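Pectinesterase inhibitor 1 (Arabidopsis thaliana, PDB 1X91) inhibits pectin methylesterase, the cell-wall pectin-demethylating enzyme, as a small secreted helical protein of the plant invertase/pectin methylesterase inhibitor family. Local coordinates at residues Phe20-Phe24 and Asn138-Ile142; Leu34-Ala38 and Ile146-Leu150; Arg67-Tyr72 and Leu122-Asp126; Asn85-Ala89 and Lys104-Ala108. The protein carries 1 engineered substitution. One frame throughout, in Å; residues are numbered along the deposited sequence.

Contact 1 (Phe20-Phe24 and Asn138-Ile142)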
loop_
_atom_site.group_PDB
_atom_site.type_symbol
_atom_site.label_atom_id
_atom_site.label_comp_id
_atom_site.label_asym_id
_atom_site.label_seq_id
_atom_site.Cartn_x
_atom_site.Cartn_y
_atom_site.Cartn_z
ATOM N N PHE A 20 12.262 1.779 -5.785
ATOM C CA PHE A 20 10.834 1.775 -6.093
ATOM C C PHE A 20 10.233 3.167 -6.086
ATOM O O PHE A 20 9.462 3.546 -6.988
ATOM C CB PHE A 20 10.065 0.865 -5.136
ATOM C CG PHE A 20 8.563 0.920 -5.356
ATOM C CD1 PHE A 20 7.943 -0.008 -6.149
ATOM C CD2 PHE A 20 7.799 1.891 -4.752
ATOM C CE1 PHE A 20 6.557 0.018 -6.337
ATOM C CE2 PHE A 20 6.414 1.981 -4.987
ATOM C CZ PHE A 20 5.805 1.020 -5.755
ATOM N N CYS A 21 10.568 3.949 -5.075
ATOM C CA CYS A 21 10.039 5.282 -4.896
ATOM C C CYS A 21 10.492 6.184 -6.036
ATOM O O CYS A 21 9.694 6.896 -6.585
ATOM C CB CYS A 21 10.472 5.872 -3.566
ATOM S SG CYS A 21 10.063 7.559 -3.195
ATOM N N LEU A 22 11.768 6.108 -6.409
ATOM C CA LEU A 22 12.255 6.879 -7.543
ATOM C C LEU A 22 11.529 6.509 -8.825
ATOM O O LEU A 22 11.141 7.364 -9.585
ATOM C CB LEU A 22 13.770 6.697 -7.711
ATOM C CG LEU A 22 14.606 7.259 -6.562
ATOM C CD1 LEU A 22 16.060 6.711 -6.651
ATOM C CD2 LEU A 22 14.621 8.813 -6.485
ATOM N N LYS A 23 11.337 5.223 -9.068
ATOM C CA LYS A 23 10.582 4.792 -10.203
ATOM C C LYS A 23 9.183 5.379 -10.181
ATOM O O LYS A 23 8.691 5.917 -11.174
ATOM C CB LYS A 23 10.554 3.273 -10.250
ATOM C CG LYS A 23 9.727 2.646 -11.396
ATOM C CD LYS A 23 9.656 1.128 -11.317
ATOM C CE LYS A 23 10.747 0.452 -12.039
ATOM N NZ LYS A 23 10.469 -1.022 -12.261
ATOM N N PHE A 24 8.531 5.248 -9.038
ATOM C CA PHE A 24 7.152 5.710 -8.898
ATOM C C PHE A 24 7.014 7.212 -9.141
ATOM O O PHE A 24 6.130 7.656 -9.932
ATOM C CB PHE A 24 6.637 5.287 -7.516
ATOM C CG PHE A 24 5.207 5.688 -7.234
ATOM C CD1 PHE A 24 4.172 5.062 -7.890
ATOM C CD2 PHE A 24 4.945 6.721 -6.355
ATOM C CE1 PHE A 24 2.829 5.424 -7.628
ATOM C CE2 PHE A 24 3.614 7.084 -6.079
ATOM C CZ PHE A 24 2.556 6.443 -6.754
ATOM N N ASN A 138 5.467 -0.594 -0.046
ATOM C CA ASN A 138 6.319 0.522 -0.504
ATOM C C ASN A 138 5.506 1.799 -0.736
ATOM O O ASN A 138 5.927 2.916 -0.341
ATOM C CB ASN A 138 7.028 0.100 -1.785
ATOM C CG ASN A 138 8.116 -0.933 -1.527
ATOM O OD1 ASN A 138 8.660 -1.005 -0.428
ATOM N ND2 ASN A 138 8.396 -1.764 -2.542
ATOM N N LEU A 139 4.351 1.680 -1.388
ATOM C CA LEU A 139 3.469 2.814 -1.649
ATOM C C LEU A 139 2.993 3.395 -0.328
ATOM O O LEU A 139 2.947 4.611 -0.161
ATOM C CB LEU A 139 2.272 2.427 -2.531
ATOM C CG LEU A 139 2.619 2.158 -3.977
ATOM C CD1 LEU A 139 1.452 1.488 -4.620
ATOM C CD2 LEU A 139 2.904 3.487 -4.692
ATOM N N CYS A 140 2.600 2.533 0.625
ATOM C CA CYS A 140 2.229 3.078 1.949
ATOM C C CYS A 140 3.381 3.826 2.588
ATOM O O CYS A 140 3.163 4.883 3.203
ATOM C CB CYS A 140 1.687 2.004 2.906
ATOM S SG CYS A 140 0.117 1.237 2.481
ATOM N N GLY A 141 4.589 3.302 2.449
ATOM C CA GLY A 141 5.776 3.956 3.006
ATOM C C GLY A 141 5.961 5.352 2.427
ATOM O O GLY A 141 6.219 6.294 3.178
ATOM N N ILE A 142 5.738 5.512 1.124
ATOM C CA ILE A 142 5.799 6.810 0.479
ATOM C C ILE A 142 4.702 7.729 1.032
ATOM O O ILE A 142 4.932 8.888 1.363
ATOM C CB ILE A 142 5.712 6.684 -1.072
ATOM C CG1 ILE A 142 6.919 5.926 -1.622
ATOM C CG2 ILE A 142 5.621 8.069 -1.693
ATOM C CD1 ILE A 142 6.803 5.486 -3.068
#

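Contact 2 (Leu34-Ala38 and Ile146-Leu150)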
loop_
_atom_site.group_PDB
_atom_site.type_symbol
_atom_site.label_atom_id
_atom_site.label_comp_id
_atom_site.label_asym_id
_atom_site.label_seq_id
_atom_site.Cartn_x
_atom_site.Cartn_y
_atom_site.Cartn_z
ATOM N N LEU A 34 2.352 18.701 -2.060
ATOM C CA LEU A 34 2.286 17.460 -1.266
ATOM C C LEU A 34 0.867 16.944 -1.081
ATOM O O LEU A 34 0.679 15.747 -1.024
ATOM C CB LEU A 34 3.015 17.613 0.082
ATOM C CG LEU A 34 4.547 17.702 -0.020
ATOM C CD1 LEU A 34 5.177 17.931 1.355
ATOM C CD2 LEU A 34 5.134 16.495 -0.694
ATOM N N GLN A 35 -0.120 17.803 -1.035
ATOM C CA GLN A 35 -1.498 17.355 -0.921
ATOM C C GLN A 35 -1.898 16.583 -2.189
ATOM O O GLN A 35 -2.517 15.511 -2.132
ATOM C CB GLN A 35 -2.393 18.573 -0.649
ATOM C CG GLN A 35 -3.833 18.231 -0.589
ATOM C CD GLN A 35 -4.347 17.879 0.792
ATOM O OE1 GLN A 35 -3.777 18.292 1.829
ATOM N NE2 GLN A 35 -5.464 17.153 0.825
ATOM N N ALA A 36 -1.547 17.113 -3.350
ATOM C CA ALA A 36 -1.839 16.453 -4.604
ATOM C C ALA A 36 -1.082 15.153 -4.734
ATOM O O ALA A 36 -1.622 14.153 -5.206
ATOM C CB ALA A 36 -1.469 17.414 -5.772
ATOM N N LEU A 37 0.194 15.149 -4.334
ATOM C CA LEU A 37 0.984 13.932 -4.391
ATOM C C LEU A 37 0.476 12.844 -3.397
ATOM O O LEU A 37 0.446 11.675 -3.764
ATOM C CB LEU A 37 2.439 14.256 -4.113
ATOM C CG LEU A 37 3.394 13.070 -4.244
ATOM C CD1 LEU A 37 3.327 12.503 -5.674
ATOM C CD2 LEU A 37 4.792 13.507 -3.832
ATOM N N ALA A 38 0.032 13.225 -2.206
ATOM C CA ALA A 38 -0.649 12.288 -1.295
ATOM C C ALA A 38 -1.823 11.626 -1.975
ATOM O O ALA A 38 -1.991 10.406 -1.861
ATOM C CB ALA A 38 -1.098 13.009 -0.041
ATOM N N ILE A 146 4.888 11.483 2.973
ATOM C CA ILE A 146 4.123 12.616 2.469
ATOM C C ILE A 146 3.145 13.151 3.499
ATOM O O ILE A 146 3.119 14.369 3.793
ATOM C CB ILE A 146 3.374 12.277 1.165
ATOM C CG1 ILE A 146 4.314 11.863 0.040
ATOM C CG2 ILE A 146 2.522 13.476 0.740
ATOM C CD1 ILE A 146 3.564 11.083 -1.096
ATOM N N SER A 147 2.347 12.281 4.080
ATOM C CA SER A 147 1.348 12.722 5.052
ATOM C C SER A 147 1.985 13.353 6.303
ATOM O O SER A 147 1.422 14.287 6.904
ATOM C CB SER A 147 0.398 11.579 5.436
ATOM O OG SER A 147 1.051 10.464 5.985
ATOM N N ASN A 148 3.151 12.841 6.704
ATOM C CA ASN A 148 3.925 13.462 7.774
ATOM C C ASN A 148 4.298 14.908 7.481
ATOM O O ASN A 148 4.367 15.737 8.427
ATOM C CB ASN A 148 5.188 12.645 8.067
ATOM C CG ASN A 148 5.974 13.195 9.220
ATOM O OD1 ASN A 148 6.972 13.882 9.031
ATOM N ND2 ASN A 148 5.519 12.908 10.419
ATOM N N MET A 149 4.546 15.228 6.213
ATOM C CA MET A 149 5.014 16.557 5.810
ATOM C C MET A 149 3.931 17.590 5.535
ATOM O O MET A 149 4.217 18.770 5.357
ATOM C CB MET A 149 5.907 16.449 4.573
ATOM C CG MET A 149 7.158 15.677 4.845
ATOM S SD MET A 149 8.307 15.570 3.456
ATOM C CE MET A 149 7.307 15.243 2.235
ATOM N N LEU A 150 2.678 17.170 5.539
ATOM C CA LEU A 150 1.591 18.073 5.312
ATOM C C LEU A 150 1.492 18.998 6.521
ATOM O O LEU A 150 1.801 18.594 7.644
ATOM C CB LEU A 150 0.268 17.307 5.143
ATOM C CG LEU A 150 0.170 16.455 3.879
ATOM C CD1 LEU A 150 -1.080 15.627 3.826
ATOM C CD2 LEU A 150 0.254 17.350 2.633
#

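Contact 3 (Arg67-Tyr72 and Leu122-Asp126)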
loop_
_atom_site.group_PDB
_atom_site.type_symbol
_atom_site.label_atom_id
_atom_site.label_comp_id
_atom_site.label_asym_id
_atom_site.label_seq_id
_atom_site.Cartn_x
_atom_site.Cartn_y
_atom_site.Cartn_z
ATOM N N ARG A 67 -2.853 -25.474 3.109
ATOM C CA ARG A 67 -1.915 -24.497 3.698
ATOM C C ARG A 67 -1.996 -23.160 2.919
ATOM O O ARG A 67 -2.196 -22.077 3.521
ATOM C CB ARG A 67 -0.476 -25.017 3.735
ATOM C CG ARG A 67 0.412 -24.491 4.877
ATOM C CD ARG A 67 -0.094 -24.802 6.299
ATOM N NE ARG A 67 -0.887 -23.680 6.814
ATOM C CZ ARG A 67 -1.663 -23.686 7.897
ATOM N NH1 ARG A 67 -1.829 -24.778 8.611
ATOM N NH2 ARG A 67 -2.328 -22.583 8.241
ATOM N N SER A 68 -1.860 -23.232 1.605
ATOM C CA SER A 68 -2.101 -22.074 0.729
ATOM C C SER A 68 -3.458 -21.434 0.955
ATOM O O SER A 68 -3.582 -20.212 0.986
ATOM C CB SER A 68 -2.016 -22.518 -0.718
ATOM O OG SER A 68 -0.702 -22.889 -1.024
ATOM N N LYS A 69 -4.494 -22.247 1.111
ATOM C CA LYS A 69 -5.847 -21.714 1.250
ATOM C C LYS A 69 -5.973 -20.865 2.520
ATOM O O LYS A 69 -6.582 -19.797 2.482
ATOM C CB LYS A 69 -6.906 -22.836 1.202
ATOM C CG LYS A 69 -8.324 -22.302 1.109
ATOM C CD LYS A 69 -9.397 -23.395 0.939
ATOM N N LEU A 70 -5.380 -21.311 3.612
ATOM C CA LEU A 70 -5.501 -20.589 4.872
ATOM C C LEU A 70 -4.710 -19.305 4.729
ATOM O O LEU A 70 -5.175 -18.225 5.146
ATOM C CB LEU A 70 -4.983 -21.395 6.056
ATOM C CG LEU A 70 -5.240 -20.708 7.405
ATOM N N ALA A 71 -3.543 -19.387 4.120
ATOM C CA ALA A 71 -2.699 -18.199 3.944
ATOM C C ALA A 71 -3.363 -17.148 3.078
ATOM O O ALA A 71 -3.369 -15.959 3.423
ATOM C CB ALA A 71 -1.337 -18.552 3.363
ATOM N N TYR A 72 -3.880 -17.544 1.935
ATOM C CA TYR A 72 -4.513 -16.607 1.017
ATOM C C TYR A 72 -5.817 -16.055 1.596
ATOM O O TYR A 72 -6.157 -14.903 1.328
ATOM C CB TYR A 72 -4.707 -17.220 -0.383
ATOM C CG TYR A 72 -3.399 -17.538 -1.091
ATOM C CD1 TYR A 72 -2.306 -16.682 -1.067
ATOM C CD2 TYR A 72 -3.239 -18.743 -1.786
ATOM C CE1 TYR A 72 -1.144 -16.989 -1.701
ATOM C CE2 TYR A 72 -2.076 -19.044 -2.408
ATOM C CZ TYR A 72 -1.015 -18.209 -2.376
ATOM O OH TYR A 72 0.150 -18.540 -3.023
ATOM N N LEU A 122 5.076 -20.743 2.844
ATOM C CA LEU A 122 4.661 -21.552 1.712
ATOM C C LEU A 122 5.861 -21.986 0.847
ATOM O O LEU A 122 6.739 -21.226 0.492
ATOM C CB LEU A 122 3.594 -20.835 0.874
ATOM C CG LEU A 122 2.294 -20.433 1.594
ATOM C CD1 LEU A 122 1.398 -19.663 0.653
ATOM C CD2 LEU A 122 1.537 -21.589 2.157
ATOM N N ARG A 123 5.863 -23.256 0.480
ATOM C CA ARG A 123 6.891 -23.770 -0.396
ATOM C C ARG A 123 6.922 -23.113 -1.786
ATOM O O ARG A 123 7.988 -22.864 -2.351
ATOM C CB ARG A 123 6.708 -25.264 -0.547
ATOM C CG ARG A 123 7.862 -25.967 -1.229
ATOM C CD ARG A 123 9.216 -25.725 -0.573
ATOM N NE ARG A 123 10.249 -26.609 -1.142
ATOM C CZ ARG A 123 11.534 -26.590 -0.823
ATOM N NH1 ARG A 123 12.027 -25.778 0.104
ATOM N NH2 ARG A 123 12.348 -27.417 -1.436
ATOM N N SER A 124 5.736 -22.888 -2.331
ATOM C CA SER A 124 5.540 -22.252 -3.627
ATOM C C SER A 124 4.396 -21.282 -3.452
ATOM O O SER A 124 3.388 -21.587 -2.850
ATOM C CB SER A 124 5.253 -23.264 -4.754
ATOM O OG SER A 124 5.687 -22.751 -6.023
ATOM N N VAL A 125 4.596 -20.078 -3.959
ATOM C CA VAL A 125 3.678 -18.994 -3.709
ATOM C C VAL A 125 3.347 -18.265 -5.001
ATOM O O VAL A 125 4.105 -18.329 -5.980
ATOM C CB VAL A 125 4.284 -18.006 -2.705
ATOM C CG1 VAL A 125 5.518 -17.346 -3.291
ATOM C CG2 VAL A 125 3.225 -17.010 -2.263
ATOM N N ASP A 126 2.162 -17.657 -5.025
ATOM C CA ASP A 126 1.794 -16.810 -6.154
ATOM C C ASP A 126 2.613 -15.512 -6.168
ATOM O O ASP A 126 2.538 -14.707 -5.244
ATOM C CB ASP A 126 0.326 -16.462 -6.119
ATOM C CG ASP A 126 -0.071 -15.678 -7.311
ATOM O OD1 ASP A 126 -0.346 -16.272 -8.387
ATOM O OD2 ASP A 126 -0.097 -14.437 -7.298
HETATM O O HOH W 1 0.597 -21.211 -2.723
#

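Contact 4 (Asn85-Ala89 and Lys104-Ala108)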
loop_
_atom_site.group_PDB
_atom_site.type_symbol
_atom_site.label_atom_id
_atom_site.label_comp_id
_atom_site.label_asym_id
_atom_site.label_seq_id
_atom_site.Cartn_x
_atom_site.Cartn_y
_atom_site.Cartn_z
ATOM N N ASN A 85 -9.126 0.792 5.407
ATOM C CA ASN A 85 -8.186 1.745 5.999
ATOM C C ASN A 85 -7.773 2.766 4.986
ATOM O O ASN A 85 -7.701 3.955 5.333
ATOM C CB ASN A 85 -6.972 1.063 6.647
ATOM C CG ASN A 85 -7.359 0.352 7.936
ATOM O OD1 ASN A 85 -8.143 0.883 8.700
ATOM N ND2 ASN A 85 -6.806 -0.820 8.178
ATOM N N LEU A 86 -7.579 2.376 3.730
ATOM C CA LEU A 86 -7.198 3.372 2.713
ATOM C C LEU A 86 -8.352 4.283 2.340
ATOM O O LEU A 86 -8.152 5.466 2.077
ATOM C CB LEU A 86 -6.604 2.698 1.471
ATOM C CG LEU A 86 -5.300 1.969 1.683
ATOM C CD1 LEU A 86 -5.055 1.001 0.489
ATOM C CD2 LEU A 86 -4.127 2.920 1.789
ATOM N N GLU A 87 -9.584 3.786 2.426
ATOM C CA GLU A 87 -10.788 4.607 2.222
ATOM C C GLU A 87 -10.812 5.711 3.287
ATOM O O GLU A 87 -11.079 6.851 2.970
ATOM C CB GLU A 87 -12.048 3.776 2.237
ATOM C CG GLU A 87 -12.103 2.875 0.997
ATOM C CD GLU A 87 -13.288 1.913 0.939
ATOM O OE1 GLU A 87 -13.808 1.535 2.001
ATOM O OE2 GLU A 87 -13.660 1.501 -0.200
ATOM N N GLU A 88 -10.535 5.334 4.549
ATOM C CA GLU A 88 -10.506 6.332 5.645
ATOM C C GLU A 88 -9.353 7.294 5.458
ATOM O O GLU A 88 -9.505 8.494 5.713
ATOM C CB GLU A 88 -10.416 5.617 6.962
ATOM C CG GLU A 88 -11.689 4.855 7.347
ATOM C CD GLU A 88 -12.906 5.713 7.352
ATOM O OE1 GLU A 88 -12.837 6.841 7.844
ATOM O OE2 GLU A 88 -13.948 5.280 6.804
ATOM N N ALA A 89 -8.235 6.791 4.970
ATOM C CA ALA A 89 -7.084 7.639 4.728
ATOM C C ALA A 89 -7.482 8.755 3.749
ATOM O O ALA A 89 -7.152 9.932 3.940
ATOM C CB ALA A 89 -5.939 6.832 4.162
ATOM N N LYS A 104 -4.088 5.802 9.343
ATOM C CA LYS A 104 -4.806 4.806 8.544
ATOM C C LYS A 104 -3.932 4.137 7.496
ATOM O O LYS A 104 -4.024 2.912 7.277
ATOM C CB LYS A 104 -6.035 5.442 7.909
ATOM C CG LYS A 104 -7.136 5.782 8.907
ATOM C CD LYS A 104 -7.729 4.539 9.571
ATOM C CE LYS A 104 -8.924 4.865 10.421
ATOM N NZ LYS A 104 -9.458 3.691 11.096
ATOM N N VAL A 105 -3.002 4.860 6.879
ATOM C CA VAL A 105 -2.030 4.250 5.970
ATOM C C VAL A 105 -1.130 3.291 6.710
ATOM O O VAL A 105 -0.801 2.212 6.210
ATOM C CB VAL A 105 -1.223 5.309 5.234
ATOM C CG1 VAL A 105 -0.083 4.646 4.433
ATOM C CG2 VAL A 105 -2.063 6.085 4.302
ATOM N N SER A 106 -0.770 3.634 7.931
ATOM C CA SER A 106 0.041 2.741 8.758
ATOM C C SER A 106 -0.663 1.397 9.002
ATOM O O SER A 106 -0.044 0.339 8.950
ATOM C CB SER A 106 0.460 3.444 10.060
ATOM O OG SER A 106 1.614 2.835 10.620
ATOM N N ALA A 107 -1.955 1.444 9.258
ATOM C CA ALA A 107 -2.735 0.265 9.445
ATOM C C ALA A 107 -2.823 -0.535 8.164
ATOM O O ALA A 107 -2.701 -1.751 8.195
ATOM C CB ALA A 107 -4.056 0.611 9.952
ATOM N N ALA A 108 -2.986 0.140 7.032
ATOM C CA ALA A 108 -2.977 -0.579 5.734
ATOM C C ALA A 108 -1.684 -1.286 5.487
ATOM O O ALA A 108 -1.673 -2.442 4.989
ATOM C CB ALA A 108 -3.296 0.349 4.590
HETATM O O HOH W 2 -5.138 -2.928 7.108
HETATM O O HOH W 3 -10.374 1.994 8.886
#

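Contact 1 (Phe20-Phe24 and Asn138-Ile142)
F20 faces N138 and C21 faces I142 where two short helical segments cross steeply, their axes 10.5 Å apart at closest and their N-to-C directions 76° apart. No hydrogen bond spans the crossing; the contact is made mainly by two aromatic rings and the aliphatic groups set against them, with C21 against I142 beside them. F20 and F24, one turn apart on helix 18-27, both swing CG anti to the backbone N (chi1 175° in F20), which sends the two rings out on the same side to reach N138, L139 and I142. The methylene CB of N138 lies over one face of the F20 ring, 3.9 Å from its centroid and displaced toward the rim. L139 meets both rings, but differently. Its methyl CD2 sits over a face of F24, 3.6 Å from the centroid in a close CH-pi contact, while the same branch lies in the plane of the F20 ring, at its edge; L139 CG is 3.8 Å from F20 CZ. Helix 18-27 belongs to the N-terminal alpha-hairpin extension, required for inhibition of pectin methylesterase, which here leans on helix 127-149 of the four-helix bundle. The disulfide of C21 with C12 staples this extension to itself. The CD1 methyl of I142 comes up against the backbone of helix 18-27, 3.7 Å from C21 CA, and also touches C21 CB, the rim of F20 at CE2 and F24 CD2. F24 also touches T41 and S44 of helix 34-62, and L139 touches T45; N138 touches N17, and I142 T15, both in the loop before helix 18-27.

Contact 2 (Leu34-Ala38 and Ile146-Leu150)
L34 and I146 carry the largest share of a contact between the first turn of helix 34-62 and the C-terminal end of helix 127-149, with L150 just beyond it; A38 CA and I146 CA approach to 6.1 Å. Apolar side chains do most of the joining. The CD1 methyl of L34 is held by M149, whose chain bends at its last torsion (chi3 -44°) to bring CE within 3.5 Å of that methyl; M149 CB lies nearly as close to it, so the leucine tip nestles in the curve of the methionine. I146 uses its two branches separately. Its CD1 end crosses L37 at about a right angle, 3.7 Å from L37 CG, while the CG2 branch packs on A38 CB, also at 3.7 Å. L150 lies further along and puts CD2 3.8 Å from L34 CB. A second group of contacts runs from methyls to the helix backbone: I146 CG2 rests 3.4 Å from L34 O, a carbonyl already taken by the helical bond from A38 N, and L150 CD2 lies 3.7 Å from Q35 N. Polar bonds between the segments are absent. Q35 merely brushes L150 with its amide and turns its NE2 to L93 O of helix 66-94; S147 OG is hydrogen-bonded to A143 O and receives a bond from N102 ND2. L93 also touches A38 and L150. The start of one helix packed on the end of another by leucine, isoleucine and methionine is the arrangement at one end of an up-and-down four-helix bundle.

Contact 3 (Arg67-Tyr72 and Leu122-Asp126)
L122, in the loop between helices 98-119 and 127-149, inserts its branched end against the first turns of helix 66-94. Its CD2 methyl lies on the backbone at R67 and S68, 3.8 Å from S68 N, and CD1 reaches A71 CB at 4.0 Å and the phenol end of Y72. Y72 supplies the polar part of the contact. Its OH accepts a nearly straight bond from D126 N (3.0 Å, 163°), and V125 CG2 comes to 3.5 Å from the same oxygen. A water donates to S68 OG and S124 O and is hydrogen-bonded to Y72 OH (2.7 Å), tying helix and loop through one molecule; S68 OG is bonded to D65 as well. The Y72 side chain also touches L56, I59 and I60 of helix 34-62 and V119 of helix 98-119. D126 touches the phenol oxygen with CB, while its carboxylate leads away: CG lies anti to the backbone N (chi1 -176°), and OD2 binds S128 OG and V129 N. With its backbone N fixed by a tyrosine and its side chain capping, D126 is the N-cap of helix 127-149, where the loop from helix 98-119 enters the last helix of the four-helix bundle.

Contact 4 (Asn85-Ala89 and Lys104-Ala108)
N85 faces K104 across two nearly antiparallel helical segments, whose axes come within 8.2 Å at 161°. At this pair N85 CA and K104 CA are 5.2 Å apart. The N85 amide lies flanked by K104 and A107: OD1 is 3.8 Å from K104 CD and ND2 3.6 Å from A107 CB. Two waters bridge the amide to the other helix, one accepting from N85 ND2 and donating to A107 O, the other donating to N85 OD1 and accepting from K104 NZ. The backbone O of N85 meets K104 CB at 3.4 Å. L86 follows, laying CG and CD2 against the A108 methyl. E88 gives only its aliphatic root: CB is 3.8 Å from K104 CG and the two chains run side by side, K104 being folded at chi2 (-65°), yet carboxylate and ammonium stay apart, with E88 OE1 5.6 Å from K104 NZ, so any attraction is probably weak. A89 closes the run with CB 3.9 Å from V105 CG2 and close to K104 CB. On the inner side, L86 touches T45 and Q46 and V105 touches L42, all on helix 34-62, while V105 touches C140, A143 and L144 of helix 127-149, and A108 touches C140.

Contacts 1, 2 and 4 have centres 13 to 16 Å apart, contacts 1 and 4 on opposite sides of the chain's centre and each about 9 Å from it. Contact 3 is the most peripheral, its centre about 21 Å out at the other end of the bundle, and exposed residues take part in it. None is wholly buried. Contacts 1 and 2 share helix 127-149 and are apolar, with no hydrogen bond across; contact 1 uses aromatic faces, contact 2 leucine, isoleucine, alanine and methionine side chains. Contact 4 adds water-bridged asparagine and lysine, and meets contact 1 through C140. Contact 3, sharing helix 66-94 with contact 4, alone has a direct hydrogen bond between its segments.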